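Local atomic coordinates of sugar ABC transporter, periplasmic sugar-binding protein (Caulobacter crescentus, PDB entry 4IRX), a protein that binds myo-inositol in the periplasm, probably delivering it to an ABC transporter for uptake into the cell. Residues E29-V39 with I255-V263; V106-G116 with L272-V280. All coordinates share one frame; numbering follows the deposited sequence.

Contact 1 of 2, residues E29-V39 with I255-V263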
loop_
_atom_site.group_PDB
_atom_site.type_symbol
_atom_site.label_atom_id
_atom_site.label_comp_id
_atom_site.label_asym_id
_atom_site.label_seq_id
_atom_site.Cartn_x
_atom_site.Cartn_y
_atom_site.Cartn_z
ATOM N N GLU A 29 9.858 -11.218 -1.042
ATOM C CA GLU A 29 10.422 -11.227 0.305
ATOM C C GLU A 29 9.748 -12.316 1.121
ATOM O O GLU A 29 10.384 -12.966 1.946
ATOM C CB GLU A 29 10.264 -9.863 0.981
ATOM C CG GLU A 29 10.776 -8.674 0.154
ATOM C CD GLU A 29 12.268 -8.725 -0.196
ATOM O OE1 GLU A 29 13.107 -9.191 0.596
ATOM O OE2 GLU A 29 12.621 -8.235 -1.289
ATOM N N LEU A 30 8.457 -12.517 0.882
ATOM C CA LEU A 30 7.722 -13.584 1.559
ATOM C C LEU A 30 8.342 -14.945 1.270
ATOM O O LEU A 30 8.524 -15.750 2.192
ATOM C CB LEU A 30 6.259 -13.584 1.115
ATOM C CG LEU A 30 5.442 -14.794 1.549
ATOM C CD1 LEU A 30 5.140 -14.690 3.031
ATOM C CD2 LEU A 30 4.135 -14.828 0.747
ATOM N N GLU A 31 8.679 -15.209 0.011
ATOM C CA GLU A 31 9.233 -16.503 -0.358
ATOM C C GLU A 31 10.599 -16.745 0.272
ATOM O O GLU A 31 10.894 -17.871 0.675
ATOM C CB GLU A 31 9.314 -16.649 -1.869
ATOM C CG GLU A 31 7.947 -16.775 -2.495
ATOM C CD GLU A 31 7.978 -16.572 -3.992
ATOM O OE1 GLU A 31 9.023 -16.103 -4.517
ATOM O OE2 GLU A 31 6.946 -16.857 -4.637
ATOM N N ASP A 32 11.434 -15.697 0.370
ATOM C CA ASP A 32 12.742 -15.810 1.041
ATOM C C ASP A 32 12.561 -16.176 2.505
ATOM O O ASP A 32 13.123 -17.156 3.012
ATOM C CB ASP A 32 13.542 -14.502 0.926
ATOM C CG ASP A 32 14.768 -14.466 1.855
ATOM O OD1 ASP A 32 15.561 -15.428 1.865
ATOM O OD2 ASP A 32 14.923 -13.470 2.621
ATOM N N GLU A 33 11.738 -15.382 3.184
ATOM C CA GLU A 33 11.509 -15.620 4.602
ATOM C C GLU A 33 10.898 -16.993 4.846
ATOM O O GLU A 33 11.262 -17.665 5.811
ATOM C CB GLU A 33 10.659 -14.506 5.218
ATOM C CG GLU A 33 10.595 -14.536 6.757
ATOM C CD GLU A 33 11.872 -14.083 7.471
ATOM O OE1 GLU A 33 12.708 -13.376 6.872
ATOM O OE2 GLU A 33 12.033 -14.449 8.658
ATOM N N ALA A 34 10.013 -17.432 3.955
ATOM C CA ALA A 34 9.361 -18.722 4.149
ATOM C C ALA A 34 10.380 -19.861 4.094
ATOM O O ALA A 34 10.341 -20.774 4.939
ATOM C CB ALA A 34 8.241 -18.914 3.109
ATOM N N ALA A 35 11.305 -19.782 3.137
ATOM C CA ALA A 35 12.382 -20.757 3.054
ATOM C C ALA A 35 13.205 -20.756 4.341
ATOM O O ALA A 35 13.398 -21.805 4.970
ATOM C CB ALA A 35 13.270 -20.467 1.844
ATOM N N LYS A 36 13.644 -19.575 4.765
ATOM C CA LYS A 36 14.443 -19.454 5.986
ATOM C C LYS A 36 13.758 -19.994 7.228
ATOM O O LYS A 36 14.414 -20.504 8.147
ATOM C CB LYS A 36 14.782 -18.008 6.251
ATOM C CG LYS A 36 15.803 -17.445 5.314
ATOM C CD LYS A 36 15.789 -15.940 5.441
ATOM C CE LYS A 36 17.021 -15.360 4.803
ATOM N NZ LYS A 36 16.851 -13.898 4.658
ATOM N N LEU A 37 12.438 -19.874 7.283
ATOM C CA LEU A 37 11.702 -20.314 8.461
ATOM C C LEU A 37 11.272 -21.782 8.358
ATOM O O LEU A 37 10.665 -22.299 9.295
ATOM C CB LEU A 37 10.480 -19.416 8.699
ATOM C CG LEU A 37 10.842 -17.980 9.002
ATOM C CD1 LEU A 37 9.561 -17.163 9.171
ATOM C CD2 LEU A 37 11.711 -17.920 10.249
ATOM N N GLY A 38 11.536 -22.420 7.222
ATOM C CA GLY A 38 11.124 -23.796 7.020
ATOM C C GLY A 38 9.629 -23.956 6.959
ATOM O O GLY A 38 9.087 -24.973 7.390
ATOM N N VAL A 39 8.939 -22.956 6.422
ATOM C CA VAL A 39 7.490 -23.025 6.301
ATOM C C VAL A 39 7.083 -22.988 4.840
ATOM O O VAL A 39 7.620 -22.211 4.040
ATOM C CB VAL A 39 6.797 -21.900 7.152
ATOM C CG1 VAL A 39 7.071 -20.491 6.618
ATOM C CG2 VAL A 39 5.295 -22.136 7.297
ATOM N N ILE A 255 5.888 -8.049 5.643
ATOM C CA ILE A 255 5.521 -9.420 5.319
ATOM C C ILE A 255 6.336 -10.409 6.111
ATOM O O ILE A 255 5.800 -11.397 6.578
ATOM C CB ILE A 255 5.504 -9.683 3.789
ATOM C CG1 ILE A 255 4.822 -11.003 3.449
ATOM C CG2 ILE A 255 6.896 -9.705 3.241
ATOM C CD1 ILE A 255 3.366 -11.102 3.904
ATOM N N ARG A 256 7.614 -10.097 6.342
ATOM C CA ARG A 256 8.461 -10.974 7.138
ATOM C C ARG A 256 7.965 -11.038 8.575
ATOM O O ARG A 256 7.949 -12.111 9.161
ATOM C CB ARG A 256 9.916 -10.533 7.071
ATOM C CG ARG A 256 10.528 -10.623 5.661
ATOM C CD ARG A 256 11.919 -10.075 5.673
ATOM N NE ARG A 256 12.518 -10.015 4.332
ATOM C CZ ARG A 256 13.222 -11.004 3.804
ATOM N NH1 ARG A 256 13.405 -12.145 4.480
ATOM N NH2 ARG A 256 13.740 -10.861 2.589
ATOM N N THR A 257 7.513 -9.900 9.106
ATOM C CA THR A 257 7.007 -9.866 10.471
ATOM C C THR A 257 5.726 -10.663 10.600
ATOM O O THR A 257 5.557 -11.415 11.574
ATOM C CB THR A 257 6.807 -8.422 10.936
ATOM O OG1 THR A 257 8.065 -7.724 10.898
ATOM C CG2 THR A 257 6.218 -8.362 12.321
ATOM N N ALA A 258 4.823 -10.520 9.633
ATOM C CA ALA A 258 3.605 -11.338 9.674
ATOM C C ALA A 258 3.911 -12.838 9.631
ATOM O O ALA A 258 3.312 -13.615 10.380
ATOM C CB ALA A 258 2.650 -10.947 8.538
ATOM N N LEU A 259 4.832 -13.243 8.762
ATOM C CA LEU A 259 5.173 -14.652 8.664
ATOM C C LEU A 259 5.872 -15.165 9.915
ATOM O O LEU A 259 5.614 -16.283 10.340
ATOM C CB LEU A 259 6.015 -14.921 7.414
ATOM C CG LEU A 259 6.171 -16.398 7.103
ATOM C CD1 LEU A 259 4.796 -16.993 6.776
ATOM C CD2 LEU A 259 7.152 -16.553 5.934
ATOM N N ARG A 260 6.765 -14.363 10.493
ATOM C CA ARG A 260 7.437 -14.748 11.745
ATOM C C ARG A 260 6.445 -14.969 12.869
ATOM O O ARG A 260 6.545 -15.958 13.602
ATOM C CB ARG A 260 8.500 -13.718 12.144
ATOM C CG ARG A 260 9.709 -13.688 11.235
ATOM C CD ARG A 260 10.451 -12.370 11.368
ATOM N NE ARG A 260 11.514 -12.336 10.382
ATOM C CZ ARG A 260 12.298 -11.305 10.141
ATOM N NH1 ARG A 260 12.137 -10.152 10.785
ATOM N NH2 ARG A 260 13.241 -11.424 9.201
ATOM N N GLN A 261 5.479 -14.066 12.996
ATOM C CA GLN A 261 4.411 -14.271 13.962
ATOM C C GLN A 261 3.610 -15.531 13.657
ATOM O O GLN A 261 3.295 -16.286 14.569
ATOM C CB GLN A 261 3.477 -13.065 13.980
ATOM C CG GLN A 261 4.083 -11.777 14.554
ATOM C CD GLN A 261 2.994 -10.815 14.986
ATOM O OE1 GLN A 261 1.971 -11.246 15.524
ATOM N NE2 GLN A 261 3.175 -9.530 14.719
ATOM N N ALA A 262 3.288 -15.763 12.389
ATOM C CA ALA A 262 2.539 -16.971 12.024
ATOM C C ALA A 262 3.271 -18.249 12.441
ATOM O O ALA A 262 2.651 -19.180 12.952
ATOM C CB ALA A 262 2.267 -16.974 10.525
ATOM N N VAL A 263 4.586 -18.279 12.244
ATOM C CA VAL A 263 5.359 -19.465 12.556
ATOM C C VAL A 263 5.424 -19.687 14.072
ATOM O O VAL A 263 5.305 -20.822 14.555
ATOM C CB VAL A 263 6.757 -19.391 11.905
ATOM C CG1 VAL A 263 7.668 -20.466 12.474
ATOM C CG2 VAL A 263 6.607 -19.524 10.390
#
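Arg-256 reaches across from its own helix to three acidic residues of the other, Glu-29, Asp-32 and Glu-33, and its guanidinium becomes the hub of a six-residue salt-bridge network. The chain is extended from CG to NE, which carries the flat group across to the other helix, where the backbone O of Glu-29 lies over one face of the guanidinium. NH1 and NH2 both close on a single oxygen, Asp-32 OD2, with NH1 at 2.7 Å; that oxygen takes a third donor, Lys-36 NZ, on its syn lone pair. NH2 also meets Glu-29 OE1 at 2.7 Å. The anti lone pair of Glu-33 OE1 receives NH1 at 2.8 Å, the carboxylate standing almost perpendicular to the guanidinium (87°). Arg-260 then grips Glu-33 side-on, its NE reaching OE2 at 2.8 Å from above the carboxylate plane and its NH2 reaching OE1 at 3.1 Å, so OE1 accepts from both arginines. Lys-36 NZ and Arg-256 NH1 come close because both donate to Asp-32 OD2, whose charge probably offsets theirs.

Beneath this network of charges the contact turns apolar. Leu-259 is a knob among Leu-30, Glu-33, Ala-34 and Leu-37; with its CG anti to the backbone N (chi1 -168°), CD2 comes 3.8 Å from Ala-34 CB. Leu-30 CD1 packs on Ile-255 CG1 at 3.7 Å, and Val-39, just past the Schellman turn at Gly-38, meets Val-263. Leu-30, Val-39 and Leu-259 also touch strands of the sheet below. These segments cross at -31°; helices packed side by side over a largely parallel sheet are characteristic of the alpha/beta lobes of periplasmic binding proteins.

Contact 2 of 2, residues V106-G116 with L272-V280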
loop_
_atom_site.group_PDB
_atom_site.type_symbol
_atom_site.label_atom_id
_atom_site.label_comp_id
_atom_site.label_asym_id
_atom_site.label_seq_id
_atom_site.Cartn_x
_atom_site.Cartn_y
_atom_site.Cartn_z
ATOM N N VAL A 106 -8.861 -8.132 14.382
ATOM C CA VAL A 106 -7.856 -8.850 13.621
ATOM C C VAL A 106 -6.517 -8.148 13.754
ATOM O O VAL A 106 -6.399 -6.960 13.425
ATOM C CB VAL A 106 -8.244 -8.927 12.147
ATOM C CG1 VAL A 106 -7.122 -9.560 11.340
ATOM C CG2 VAL A 106 -9.513 -9.712 12.007
ATOM N N PRO A 107 -5.494 -8.873 14.234
ATOM C CA PRO A 107 -4.173 -8.251 14.356
ATOM C C PRO A 107 -3.667 -7.846 12.973
ATOM O O PRO A 107 -3.972 -8.518 12.008
ATOM C CB PRO A 107 -3.292 -9.351 14.954
ATOM C CG PRO A 107 -4.188 -10.447 15.353
ATOM C CD PRO A 107 -5.489 -10.293 14.641
ATOM N N HIS A 108 -2.903 -6.766 12.922
ATOM C CA HIS A 108 -2.529 -6.115 11.682
ATOM C C HIS A 108 -1.070 -5.700 11.697
ATOM O O HIS A 108 -0.612 -5.055 12.642
ATOM C CB HIS A 108 -3.391 -4.881 11.457
ATOM C CG HIS A 108 -2.969 -4.098 10.264
ATOM N ND1 HIS A 108 -3.031 -4.617 8.995
ATOM C CD2 HIS A 108 -2.412 -2.865 10.148
ATOM C CE1 HIS A 108 -2.543 -3.739 8.136
ATOM N NE2 HIS A 108 -2.164 -2.674 8.805
ATOM N N VAL A 109 -0.339 -6.076 10.650
ATOM C CA VAL A 109 1.039 -5.619 10.416
ATOM C C VAL A 109 1.020 -4.736 9.178
ATOM O O VAL A 109 0.693 -5.191 8.085
ATOM C CB VAL A 109 2.012 -6.794 10.173
ATOM C CG1 VAL A 109 3.434 -6.263 9.991
ATOM C CG2 VAL A 109 1.955 -7.771 11.343
ATOM N N GLY A 110 1.377 -3.472 9.335
ATOM C CA GLY A 110 1.385 -2.573 8.189
ATOM C C GLY A 110 2.127 -1.299 8.494
ATOM O O GLY A 110 2.636 -1.119 9.573
ATOM N N ALA A 111 2.184 -0.410 7.521
ATOM C CA ALA A 111 2.689 0.915 7.766
ATOM C C ALA A 111 1.654 1.759 8.478
ATOM O O ALA A 111 0.443 1.527 8.356
ATOM C CB ALA A 111 3.051 1.587 6.449
ATOM N N ASP A 112 2.149 2.764 9.196
ATOM C CA ASP A 112 1.324 3.834 9.748
ATOM C C ASP A 112 0.978 4.747 8.600
ATOM O O ASP A 112 1.736 5.663 8.278
ATOM C CB ASP A 112 2.076 4.611 10.832
ATOM C CG ASP A 112 1.223 5.676 11.494
ATOM O OD1 ASP A 112 0.134 6.010 10.979
ATOM O OD2 ASP A 112 1.675 6.209 12.533
ATOM N N ASN A 113 -0.173 4.481 7.998
ATOM C CA ASN A 113 -0.511 5.166 6.762
ATOM C C ASN A 113 -1.026 6.579 6.953
ATOM O O ASN A 113 -0.846 7.432 6.070
ATOM C CB ASN A 113 -1.474 4.309 5.942
ATOM C CG ASN A 113 -0.747 3.214 5.168
ATOM O OD1 ASN A 113 0.196 3.501 4.429
ATOM N ND2 ASN A 113 -1.139 1.957 5.377
ATOM N N VAL A 114 -1.630 6.843 8.117
ATOM C CA VAL A 114 -1.946 8.221 8.477
ATOM C C VAL A 114 -0.661 9.054 8.564
ATOM O O VAL A 114 -0.580 10.148 7.998
ATOM C CB VAL A 114 -2.730 8.328 9.803
ATOM C CG1 VAL A 114 -2.950 9.811 10.138
ATOM C CG2 VAL A 114 -4.068 7.570 9.726
ATOM N N ALA A 115 0.366 8.534 9.238
ATOM C CA ALA A 115 1.629 9.253 9.300
ATOM C C ALA A 115 2.230 9.399 7.911
ATOM O O ALA A 115 2.831 10.419 7.610
ATOM C CB ALA A 115 2.606 8.556 10.224
ATOM N N GLY A 116 2.088 8.375 7.066
ATOM C CA GLY A 116 2.600 8.484 5.698
ATOM C C GLY A 116 1.956 9.569 4.866
ATOM O O GLY A 116 2.657 10.345 4.214
ATOM N N LEU A 272 -0.784 -13.590 18.070
ATOM C CA LEU A 272 -0.528 -12.653 16.971
ATOM C C LEU A 272 -0.807 -11.255 17.470
ATOM O O LEU A 272 -1.784 -11.042 18.185
ATOM C CB LEU A 272 -1.426 -12.960 15.776
ATOM C CG LEU A 272 -1.306 -14.373 15.217
ATOM C CD1 LEU A 272 -2.307 -14.609 14.088
ATOM C CD2 LEU A 272 0.122 -14.596 14.706
ATOM N N LYS A 273 0.038 -10.294 17.111
ATOM C CA LYS A 273 -0.071 -8.948 17.682
ATOM C C LYS A 273 0.109 -7.904 16.575
ATOM O O LYS A 273 0.861 -8.123 15.610
ATOM C CB LYS A 273 0.974 -8.774 18.801
ATOM C CG LYS A 273 0.884 -7.507 19.652
ATOM C CD LYS A 273 1.842 -7.622 20.853
ATOM C CE LYS A 273 2.078 -6.300 21.577
ATOM N NZ LYS A 273 3.102 -6.439 22.673
ATOM N N SER A 274 -0.594 -6.782 16.689
ATOM C CA SER A 274 -0.446 -5.710 15.695
ATOM C C SER A 274 0.907 -5.000 15.772
ATOM O O SER A 274 1.473 -4.794 16.862
ATOM C CB SER A 274 -1.570 -4.680 15.862
ATOM O OG SER A 274 -2.821 -5.252 15.534
ATOM N N VAL A 275 1.443 -4.635 14.607
ATOM C CA VAL A 275 2.688 -3.893 14.528
ATOM C C VAL A 275 2.498 -2.825 13.450
ATOM O O VAL A 275 2.078 -3.152 12.351
ATOM C CB VAL A 275 3.855 -4.805 14.112
ATOM C CG1 VAL A 275 5.143 -3.985 13.948
ATOM C CG2 VAL A 275 4.046 -5.963 15.109
ATOM N N SER A 276 2.757 -1.560 13.790
ATOM C CA SER A 276 2.679 -0.427 12.853
ATOM C C SER A 276 4.080 0.103 12.596
ATOM O O SER A 276 4.771 0.498 13.542
ATOM C CB SER A 276 1.820 0.675 13.453
ATOM O OG SER A 276 1.681 1.747 12.545
ATOM N N LEU A 277 4.490 0.149 11.329
ATOM C CA LEU A 277 5.827 0.645 11.004
ATOM C C LEU A 277 5.806 2.101 10.603
ATOM O O LEU A 277 4.946 2.507 9.820
ATOM C CB LEU A 277 6.436 -0.141 9.860
ATOM C CG LEU A 277 6.591 -1.644 10.074
ATOM C CD1 LEU A 277 7.278 -2.237 8.851
ATOM C CD2 LEU A 277 7.397 -1.922 11.316
ATOM N N LYS A 278 6.773 2.877 11.086
ATOM C CA LYS A 278 6.854 4.298 10.757
ATOM C C LYS A 278 7.387 4.495 9.355
ATOM O O LYS A 278 8.483 4.029 9.041
ATOM C CB LYS A 278 7.783 5.022 11.737
ATOM C CG LYS A 278 7.870 6.542 11.525
ATOM C CD LYS A 278 8.919 7.123 12.484
ATOM C CE LYS A 278 10.313 6.792 11.972
ATOM N NZ LYS A 278 11.388 7.486 12.726
ATOM N N PRO A 279 6.631 5.202 8.509
ATOM C CA PRO A 279 7.122 5.493 7.165
ATOM C C PRO A 279 8.119 6.636 7.183
ATOM O O PRO A 279 8.149 7.437 8.119
ATOM C CB PRO A 279 5.850 5.902 6.430
ATOM C CG PRO A 279 5.032 6.595 7.511
ATOM C CD PRO A 279 5.312 5.808 8.764
ATOM N N VAL A 280 8.909 6.740 6.126
ATOM C CA VAL A 280 9.907 7.786 6.008
ATOM C C VAL A 280 9.809 8.404 4.618
ATOM O O VAL A 280 9.794 7.686 3.610
ATOM C CB VAL A 280 11.321 7.204 6.155
ATOM C CG1 VAL A 280 12.362 8.322 6.106
ATOM C CG2 VAL A 280 11.457 6.402 7.432
HETATM O O HOH W 1 -0.544 -0.136 10.913
#
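Strands 108-111 and 275-277 run parallel, their axes 4.6 Å apart and only 7° from alignment, with Val-109, Gly-110 and Ala-111 paired to Val-275, Ser-276 and Leu-277. The hydrogen bonds zigzag between them: Val-275 N to His-108 O, Gly-110 N to Val-275 O, Leu-277 N to Gly-110 O, and Asp-112 N to Leu-277 O. At the start of the pairing a side chain stands in for a backbone acceptor, as Ser-274 OG takes the N-H of His-108 at 3.0 Å. Its chi1 of -67° sets OG beside its own backbone N and facing the other strand.

The absence of a side chain at Gly-110 leaves room for the His-108 imidazole, which folds along the strand until Gly-110 N sits 3.6 Å above its plane, offset toward the rim; ND1 is held by Ser-94 of the adjoining strand 91-95. Strand 108-111 lies between 91-95 and 275-282 in the mixed sheet of one lobe of the type I periplasmic binding protein fold. Its C-terminal end leads toward the cleft, the side chain of Ala-111 about 7 Å from the bound myo-inositol, and the chain crosses here to the second lobe, where Asn-113 and Val-114 pack on helix 144-160.

At this crossing Asp-112 caps helix 113-127, its OD1 accepting from Ala-115 N at 3.1 Å, while its CB lies 3.4 Å from Ser-276 OG. A water donates to Ala-111 O and has a weak link to that same serine oxygen. Proline rings close both ends of the contact. Pro-107 CG rests on Leu-272 CB at 3.8 Å, the two side chains obliquely placed, and Pro-279 CG fits against the first helical turn, 3.5 Å from Gly-116 N, with its CD near Ala-115 CB.

Contact 1 lies wholly in one lobe, on its flank, its centre about 19 Å from the chain centre, joining two helices that cover the sheet. Contact 2 is mostly strand pairing within that sheet, its centre about 11 Å from the chain centre, and it passes the ligand cleft, where the chain crosses to the second lobe. Neither is wholly buried. Salt bridges and aliphatic packing join the helices, whereas backbone hydrogen bonds join the strands. Helix 251-268 and strand 275-282 follow each other in the chain, and Gln-261 spans the two contacts: its OE1 probably accepts a hydrogen bond from Lys-273 N at 2.7 Å, while its NE2 packs against Val-109 and Val-275.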